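Local structure of ATP-dependent DNA helicase RecQ (Porphyromonas gingivalis, 3IUO) at residues B[26-31]-B[40-45]; B[52-57]-B[108-113]. The protein probably couples ATP hydrolysis to unwinding of duplex DNA in the 3'-5' direction, the chain described here being only its C-terminal domain. All coordinates share one frame; numbering follows the deposited sequence.

In the fold
The two contacts follow one another along the chain, contact 1 closing before contact 2 opens, and their centres lie about 13 Å apart in this all-helical domain. Contact 1 joins the C-terminal ends of helices 15-30 and 35-41 at the surface, within the RecQ-1-like helix-turn-helix region. Contact 2 is buried near the centre of the chain, where helix 46-58 of that region meets helix 106-121, the last in the chain. Helix 46-58 is the bridge: Val-26 CG2 packs on Ile-56 CG2 at 3.7 Å, and Leu-44 reaches Glu-52. Contact 1 thus belongs within the helix-turn-helix unit, whereas contact 2 joins that unit to the C-terminal helix 106-121.

Contact 1 (B[26-31]-B[40-45]); sequences VQQIDR and VSHGLD
The side-chain amide of Gln-28 overlaps the outer edge of the His-42 imidazole and reaches on to the hydroxyl of Ser-41. Gln-28 CD stands 3.7 Å from His-42 NE2 and 4.0 Å from Ser-41 OG, placing the amide beside both polar groups. The amide and ring planes are almost perpendicular, 82° apart, and the amide meets the rim of the imidazole. A long chain is needed here because Gln-28 CA and Ser-41 CA are 10.0 Å apart; with CG anti to the carbonyl carbon (chi1 -77°) and the chain extended beyond it, glutamine spans much of that gap. A histidine suits the other side: its ring also rests on Met-21, Ser-24 and Ile-25 of helix 15-30, while its NE2 edge is turned to the amide. Ser-41 OG has its firm partner within its own helix, a hydrogen bond with Ile-38 O.

Helix 35-41 ends here in a Schellman motif, with Gly-43 N bonded to Val-40 O at 3.1 Å and Leu-44 N paired with Ala-39 O. Gly-43 is the C-prime residue, and its positive phi is readily adopted without a side chain. The turn carries straight on into helix 46-58, consistent with the helix-turn-helix assignment of this region. Leu-44 buries its branched end against Leu-49 and Glu-52, while Asp-45 takes the N-cap position and its short carboxylate caps a backbone N of the next helix. Glu-48 OE1 in turn bonds to Asp-45 N.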
ATOM      1  N   VAL B  26       9.143 -13.596 -15.291  1.00 13.08           N
ATOM      2  CA  VAL B  26       7.763 -13.618 -15.782  1.00 11.75           C
ATOM      3  C   VAL B  26       7.544 -14.850 -16.657  1.00 12.51           C
ATOM      4  O   VAL B  26       6.532 -15.529 -16.539  1.00 11.62           O
ATOM      5  CB  VAL B  26       7.445 -12.314 -16.534  1.00 12.34           C
ATOM      6  CG1 VAL B  26       6.087 -12.418 -17.239  1.00 10.17           C
ATOM      7  CG2 VAL B  26       7.457 -11.148 -15.566  1.00 13.29           C
ATOM      8  N   GLN B  27       8.520 -15.149 -17.514  1.00 12.76           N
ATOM      9  CA  GLN B  27       8.401 -16.315 -18.387  1.00 13.17           C
ATOM     10  C   GLN B  27       8.390 -17.598 -17.566  1.00 12.94           C
ATOM     11  O   GLN B  27       7.602 -18.510 -17.850  1.00 12.08           O
ATOM     12  CB  GLN B  27       9.532 -16.324 -19.415  1.00 13.84           C
ATOM     13  CG  GLN B  27       9.409 -15.204 -20.442  1.00 16.75           C
ATOM     14  CD  GLN B  27      10.598 -15.119 -21.397  1.00 21.05           C
ATOM     15  OE1 GLN B  27      11.703 -15.591 -21.094  1.00 24.17           O
ATOM     16  NE2 GLN B  27      10.380 -14.492 -22.547  1.00 22.41           N
ATOM     17  N   GLN B  28       9.262 -17.663 -16.551  1.00 12.60           N
ATOM     18  CA  GLN B  28       9.312 -18.811 -15.640  1.00 12.62           C
ATOM     19  C   GLN B  28       7.981 -19.018 -14.916  1.00 12.80           C
ATOM     20  O   GLN B  28       7.486 -20.144 -14.807  1.00 13.66           O
ATOM     21  CB  GLN B  28      10.466 -18.685 -14.640  1.00 13.09           C
ATOM     22  CG  GLN B  28      11.831 -19.020 -15.258  1.00 13.84           C
ATOM     23  CD  GLN B  28      12.970 -18.528 -14.391  1.00 12.90           C
ATOM     24  OE1 GLN B  28      13.074 -17.326 -14.086  1.00 15.25           O
ATOM     25  NE2 GLN B  28      13.828 -19.440 -13.981  1.00 18.63           N
ATOM     26  N   ILE B  29       7.382 -17.925 -14.455  1.00 12.65           N
ATOM     27  CA  ILE B  29       6.131 -18.038 -13.730  1.00 12.58           C
ATOM     28  C   ILE B  29       5.049 -18.509 -14.685  1.00 12.49           C
ATOM     29  O   ILE B  29       4.233 -19.350 -14.327  1.00 13.36           O
ATOM     30  CB  ILE B  29       5.739 -16.718 -13.050  1.00 11.70           C
ATOM     31  CG1 ILE B  29       6.658 -16.455 -11.828  1.00 10.70           C
ATOM     32  CG2 ILE B  29       4.269 -16.747 -12.609  1.00 13.00           C
ATOM     33  CD1 ILE B  29       6.552 -15.049 -11.253  1.00  8.72           C
ATOM     34  N   ASP B  30       5.068 -18.007 -15.918  1.00 13.32           N
ATOM     35  CA  ASP B  30       4.082 -18.434 -16.911  1.00 13.63           C
ATOM     36  C   ASP B  30       4.200 -19.927 -17.192  1.00 13.48           C
ATOM     37  O   ASP B  30       3.193 -20.587 -17.466  1.00 13.64           O
ATOM     38  CB  ASP B  30       4.231 -17.641 -18.211  1.00 13.65           C
ATOM     39  CG  ASP B  30       3.048 -17.842 -19.170  1.00 18.09           C
ATOM     40  OD1 ASP B  30       1.963 -18.305 -18.752  1.00 23.94           O
ATOM     41  OD2 ASP B  30       3.203 -17.537 -20.371  1.00 22.80           O
ATOM     42  N   ARG B  31       5.432 -20.432 -17.117  1.00 13.68           N
ATOM     43  CA  ARG B  31       5.731 -21.854 -17.335  1.00 13.97           C
ATOM     44  C   ARG B  31       5.568 -22.676 -16.055  1.00 14.05           C
ATOM     45  O   ARG B  31       5.921 -23.854 -16.032  1.00 13.94           O
ATOM     46  CB  ARG B  31       7.147 -22.064 -17.902  1.00 14.04           C
ATOM     47  CG  ARG B  31       7.392 -21.445 -19.281  1.00 17.18           C
ATOM     48  CD  ARG B  31       8.677 -21.922 -19.968  1.00 21.42           C
ATOM     49  NE  ARG B  31       9.773 -22.278 -19.053  1.00 24.84           N
ATOM     50  CZ  ARG B  31      10.799 -21.485 -18.731  1.00 26.67           C
ATOM     51  NH1 ARG B  31      10.907 -20.259 -19.236  1.00 26.52           N
ATOM     52  NH2 ARG B  31      11.739 -21.932 -17.901  1.00 26.48           N
ATOM     53  N   VAL B  40      16.579 -19.873  -7.036  1.00 13.99           N
ATOM     54  CA  VAL B  40      17.883 -20.536  -7.159  1.00 15.00           C
ATOM     55  C   VAL B  40      18.491 -20.328  -8.544  1.00 15.14           C
ATOM     56  O   VAL B  40      19.684 -20.041  -8.654  1.00 15.29           O
ATOM     57  CB  VAL B  40      17.874 -22.028  -6.680  1.00 15.37           C
ATOM     58  CG1 VAL B  40      17.307 -22.138  -5.263  1.00 14.60           C
ATOM     59  CG2 VAL B  40      17.122 -22.957  -7.648  1.00 16.38           C
ATOM     60  N   SER B  41      17.651 -20.389  -9.583  1.00 15.66           N
ATOM     61  CA  SER B  41      18.098 -20.178 -10.973  1.00 15.89           C
ATOM     62  C   SER B  41      18.685 -18.787 -11.245  1.00 15.56           C
ATOM     63  O   SER B  41      19.452 -18.613 -12.184  1.00 15.18           O
ATOM     64  CB  SER B  41      16.962 -20.458 -11.962  1.00 15.89           C
ATOM     65  OG  SER B  41      16.063 -19.370 -12.041  1.00 17.67           O
ATOM     66  N   HIS B  42      18.312 -17.801 -10.432  1.00 15.34           N
ATOM     67  CA  HIS B  42      18.835 -16.435 -10.567  1.00 15.03           C
ATOM     68  C   HIS B  42      19.814 -16.036  -9.455  1.00 15.21           C
ATOM     69  O   HIS B  42      20.176 -14.862  -9.322  1.00 15.79           O
ATOM     70  CB  HIS B  42      17.679 -15.441 -10.653  1.00 15.54           C
ATOM     71  CG  HIS B  42      16.879 -15.571 -11.908  1.00 14.08           C
ATOM     72  ND1 HIS B  42      17.385 -15.229 -13.142  1.00 14.21           N
ATOM     73  CD2 HIS B  42      15.616 -16.011 -12.125  1.00 14.07           C
ATOM     74  CE1 HIS B  42      16.466 -15.450 -14.067  1.00 13.87           C
ATOM     75  NE2 HIS B  42      15.389 -15.931 -13.475  1.00 13.17           N
ATOM     76  N   GLY B  43      20.230 -17.012  -8.652  1.00 15.03           N
ATOM     77  CA  GLY B  43      21.157 -16.761  -7.543  1.00 15.09           C
ATOM     78  C   GLY B  43      20.551 -15.849  -6.490  1.00 15.24           C
ATOM     79  O   GLY B  43      21.258 -15.065  -5.853  1.00 15.49           O
ATOM     80  N   LEU B  44      19.231 -15.938  -6.319  1.00 15.09           N
ATOM     81  CA  LEU B  44      18.538 -15.121  -5.328  1.00 15.29           C
ATOM     82  C   LEU B  44      18.127 -15.969  -4.134  1.00 15.70           C
ATOM     83  O   LEU B  44      17.830 -17.160  -4.287  1.00 16.48           O
ATOM     84  CB  LEU B  44      17.280 -14.491  -5.952  1.00 15.39           C
ATOM     85  CG  LEU B  44      17.421 -13.596  -7.184  1.00 15.16           C
ATOM     86  CD1 LEU B  44      16.024 -13.261  -7.738  1.00 14.65           C
ATOM     87  CD2 LEU B  44      18.203 -12.325  -6.890  1.00 17.57           C
ATOM     88  N   ASP B  45      18.104 -15.374  -2.939  1.00 15.52           N
ATOM     89  CA  ASP B  45      17.419 -16.042  -1.836  1.00 15.08           C
ATOM     90  C   ASP B  45      15.922 -15.747  -1.982  1.00 14.36           C
ATOM     91  O   ASP B  45      15.524 -14.907  -2.813  1.00 14.64           O
ATOM     92  CB  ASP B  45      17.992 -15.715  -0.442  1.00 15.61           C
ATOM     93  CG  ASP B  45      17.811 -14.278  -0.031  1.00 16.24           C
ATOM     94  OD1 ASP B  45      18.490 -13.855   0.935  1.00 17.75           O
ATOM     95  OD2 ASP B  45      16.979 -13.570  -0.625  1.00 17.23           O
TER

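Contact 2 (B[52-57]-B[108-113]); sequences EVETIV and EIRLVR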
ATOM      1  N   GLU B  52      11.678  -8.995  -6.272  1.00 12.19           N
ATOM      2  CA  GLU B  52      11.603  -8.854  -7.735  1.00 12.03           C
ATOM      3  C   GLU B  52      10.195  -9.087  -8.283  1.00 11.96           C
ATOM      4  O   GLU B  52       9.730  -8.344  -9.156  1.00 12.30           O
ATOM      5  CB  GLU B  52      12.555  -9.824  -8.428  1.00 12.22           C
ATOM      6  CG  GLU B  52      14.009  -9.651  -8.028  1.00 14.59           C
ATOM      7  CD  GLU B  52      14.649  -8.371  -8.540  1.00 18.53           C
ATOM      8  OE1 GLU B  52      14.106  -7.736  -9.469  1.00 21.31           O
ATOM      9  OE2 GLU B  52      15.734  -8.015  -8.028  1.00 20.48           O
ATOM     10  N   VAL B  53       9.506 -10.088  -7.750  1.00 11.15           N
ATOM     11  CA  VAL B  53       8.112 -10.376  -8.178  1.00 12.41           C
ATOM     12  C   VAL B  53       7.210  -9.186  -7.775  1.00 12.28           C
ATOM     13  O   VAL B  53       6.352  -8.777  -8.541  1.00 12.87           O
ATOM     14  CB  VAL B  53       7.618 -11.695  -7.583  1.00 12.97           C
ATOM     15  CG1 VAL B  53       6.141 -11.875  -7.864  1.00 13.23           C
ATOM     16  CG2 VAL B  53       8.436 -12.858  -8.142  1.00 12.22           C
ATOM     17  N   GLU B  54       7.430  -8.594  -6.594  1.00 12.64           N
ATOM     18  CA  GLU B  54       6.695  -7.386  -6.236  1.00 11.74           C
ATOM     19  C   GLU B  54       6.911  -6.226  -7.239  1.00 11.34           C
ATOM     20  O   GLU B  54       5.957  -5.590  -7.691  1.00 12.80           O
ATOM     21  CB  GLU B  54       7.046  -6.938  -4.815  1.00 11.15           C
ATOM     22  CG  GLU B  54       6.477  -7.914  -3.789  1.00 13.10           C
ATOM     23  CD  GLU B  54       7.115  -7.849  -2.385  1.00 13.97           C
ATOM     24  OE1 GLU B  54       8.164  -7.204  -2.176  1.00 13.78           O
ATOM     25  OE2 GLU B  54       6.573  -8.499  -1.476  1.00 14.92           O
ATOM     26  N   THR B  55       8.170  -5.975  -7.589  1.00 11.33           N
ATOM     27  CA  THR B  55       8.505  -4.954  -8.584  1.00 11.83           C
ATOM     28  C   THR B  55       7.731  -5.197  -9.902  1.00 12.45           C
ATOM     29  O   THR B  55       7.097  -4.267 -10.477  1.00 12.31           O
ATOM     30  CB  THR B  55      10.014  -4.930  -8.798  1.00 12.70           C
ATOM     31  OG1 THR B  55      10.658  -4.499  -7.581  1.00 13.53           O
ATOM     32  CG2 THR B  55      10.359  -3.981  -9.922  1.00 13.21           C
ATOM     33  N   ILE B  56       7.737  -6.451 -10.334  1.00 11.03           N
ATOM     34  CA  ILE B  56       7.002  -6.853 -11.545  1.00 11.80           C
ATOM     35  C   ILE B  56       5.500  -6.541 -11.425  1.00 11.04           C
ATOM     36  O   ILE B  56       4.879  -5.956 -12.326  1.00 12.04           O
ATOM     37  CB  ILE B  56       7.231  -8.356 -11.814  1.00 11.71           C
ATOM     38  CG1 ILE B  56       8.658  -8.565 -12.303  1.00 11.96           C
ATOM     39  CG2 ILE B  56       6.197  -8.939 -12.832  1.00 12.51           C
ATOM     40  CD1 ILE B  56       9.106 -10.038 -12.184  1.00 13.12           C
ATOM     41  N   VAL B  57       4.916  -6.939 -10.304  1.00 11.76           N
ATOM     42  CA  VAL B  57       3.482  -6.722 -10.093  1.00 11.77           C
ATOM     43  C   VAL B  57       3.172  -5.217 -10.005  1.00 11.15           C
ATOM     44  O   VAL B  57       2.184  -4.743 -10.599  1.00 10.50           O
ATOM     45  CB  VAL B  57       3.055  -7.453  -8.834  1.00 13.39           C
ATOM     46  CG1 VAL B  57       1.623  -7.025  -8.391  1.00 14.53           C
ATOM     47  CG2 VAL B  57       3.098  -8.938  -9.096  1.00 16.39           C
ATOM     48  N   GLU B 108       4.493 -15.674   3.900  1.00 13.33           N
ATOM     49  CA  GLU B 108       3.122 -16.058   3.535  1.00 12.96           C
ATOM     50  C   GLU B 108       2.320 -14.841   3.107  1.00 12.73           C
ATOM     51  O   GLU B 108       1.622 -14.881   2.091  1.00 12.88           O
ATOM     52  CB  GLU B 108       2.419 -16.716   4.706  1.00 13.54           C
ATOM     53  CG  GLU B 108       2.824 -18.137   4.955  1.00 13.91           C
ATOM     54  CD  GLU B 108       2.156 -18.682   6.208  1.00 16.60           C
ATOM     55  OE1 GLU B 108       2.400 -18.138   7.322  1.00 16.68           O
ATOM     56  OE2 GLU B 108       1.379 -19.649   6.082  1.00 17.02           O
ATOM     57  N   ILE B 109       2.456 -13.763   3.879  1.00 12.74           N
ATOM     58  CA  ILE B 109       1.704 -12.537   3.661  1.00 12.03           C
ATOM     59  C   ILE B 109       2.149 -11.888   2.357  1.00 12.33           C
ATOM     60  O   ILE B 109       1.291 -11.458   1.565  1.00 11.77           O
ATOM     61  CB  ILE B 109       1.841 -11.557   4.845  1.00 12.12           C
ATOM     62  CG1 ILE B 109       1.139 -12.127   6.082  1.00 11.33           C
ATOM     63  CG2 ILE B 109       1.237 -10.203   4.466  1.00 12.10           C
ATOM     64  CD1 ILE B 109       1.472 -11.377   7.363  1.00 11.40           C
ATOM     65  N   ARG B 110       3.466 -11.836   2.122  1.00 12.07           N
ATOM     66  CA  ARG B 110       3.968 -11.305   0.854  1.00 12.07           C
ATOM     67  C   ARG B 110       3.454 -12.072  -0.373  1.00 12.34           C
ATOM     68  O   ARG B 110       3.083 -11.452  -1.379  1.00 11.65           O
ATOM     69  CB  ARG B 110       5.495 -11.236   0.823  1.00 11.94           C
ATOM     70  CG  ARG B 110       6.008 -10.192   1.774  1.00 12.11           C
ATOM     71  CD  ARG B 110       7.519 -10.240   1.860  1.00 13.37           C
ATOM     72  NE  ARG B 110       8.144  -9.625   0.686  1.00 12.53           N
ATOM     73  CZ  ARG B 110       9.449  -9.610   0.458  1.00 13.09           C
ATOM     74  NH1 ARG B 110      10.287 -10.230   1.284  1.00 11.71           N
ATOM     75  NH2 ARG B 110       9.937  -8.984  -0.599  1.00 12.96           N
ATOM     76  N   LEU B 111       3.443 -13.412  -0.314  1.00 10.23           N
ATOM     77  CA  LEU B 111       2.934 -14.226  -1.415  1.00 11.59           C
ATOM     78  C   LEU B 111       1.472 -13.925  -1.722  1.00 11.06           C
ATOM     79  O   LEU B 111       1.089 -13.783  -2.891  1.00 11.59           O
ATOM     80  CB  LEU B 111       3.111 -15.721  -1.106  1.00 10.56           C
ATOM     81  CG  LEU B 111       4.551 -16.219  -1.302  1.00 11.71           C
ATOM     82  CD1 LEU B 111       4.719 -17.653  -0.732  1.00 10.24           C
ATOM     83  CD2 LEU B 111       4.990 -16.228  -2.791  1.00 10.68           C
ATOM     84  N   VAL B 112       0.638 -13.879  -0.690  1.00 11.71           N
ATOM     85  CA  VAL B 112      -0.779 -13.692  -0.934  1.00 10.60           C
ATOM     86  C   VAL B 112      -1.012 -12.268  -1.421  1.00 11.23           C
ATOM     87  O   VAL B 112      -1.904 -12.068  -2.245  1.00 11.14           O
ATOM     88  CB  VAL B 112      -1.643 -14.016   0.297  1.00 11.20           C
ATOM     89  CG1 VAL B 112      -3.138 -13.809   0.009  1.00 12.79           C
ATOM     90  CG2 VAL B 112      -1.401 -15.456   0.682  1.00  9.50           C
ATOM     91  N   ARG B 113      -0.224 -11.318  -0.914  1.00 11.10           N
ATOM     92  CA  ARG B 113      -0.342  -9.916  -1.331  1.00 10.72           C
ATOM     93  C   ARG B 113      -0.010  -9.794  -2.838  1.00 12.35           C
ATOM     94  O   ARG B 113      -0.686  -9.058  -3.550  1.00 12.73           O
ATOM     95  CB  ARG B 113       0.597  -9.070  -0.477  1.00 10.45           C
ATOM     96  CG  ARG B 113       0.596  -7.576  -0.817  1.00 10.12           C
ATOM     97  CD  ARG B 113       1.437  -6.784   0.149  1.00  9.23           C
ATOM     98  NE  ARG B 113       1.498  -5.365  -0.251  1.00  9.96           N
ATOM     99  CZ  ARG B 113       2.424  -4.872  -1.057  1.00 10.49           C
ATOM    100  NH1 ARG B 113       3.356  -5.675  -1.568  1.00 12.33           N
ATOM    101  NH2 ARG B 113       2.392  -3.589  -1.378  1.00 10.28           N
TER
HETATM  102  O   HOH W   1       3.930  -8.647  -1.370  1.00 11.70           O
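Glu-54 and Arg-110 both carry CG anti to their own carbonyl carbon, which in Glu-54 (chi1 -70°) sends an extended chain out toward helix 106-121; the Arg-110 side chain crosses it at about a right angle, and a bend at chi3 of 77° brings the NE edge of the guanidinium to the carboxylate. The result is a two-pronged salt bridge made side-on: Arg-110 NE donates to Glu-54 OE2 at 2.9 Å, and Arg-110 NH2 to Glu-54 OE1 at 3.0 Å. Both bonds are nearly straight and lie close to the guanidinium plane. The carboxylate is twisted 42° from that plane, however; OE2 is met on its syn side, whereas OE1 receives its N-H from above the carboxylate plane. Two bonds to one flat cation fix its rotation, and Arg-110 NH2 also bonds to Ser-51 OG, one turn earlier on the glutamate's helix.

This bridge ties the third helix of the helix-turn-helix region, 46-58, to the C-terminal helix 106-121 where the interface is largely buried, a setting in which paired opposite charges satisfy each other. A water fills the next position along: it donates to Glu-54 OE2 at 2.6 Å and to Arg-110 O at 2.9 Å, and accepts from Arg-113 NH1 at 3.0 Å, in that guanidinium's plane. Arg-113 NH1 itself stays 4.3 Å from Glu-54 OE2, too far for a salt bridge, so the water links the two groups, and their opposite charges probably still attract. The long reach of arginine suits this place, since Arg-113 also forms a salt bridge with Asp-91, bonds to Tyr-58 OH and packs on Thr-90 of the second subunit.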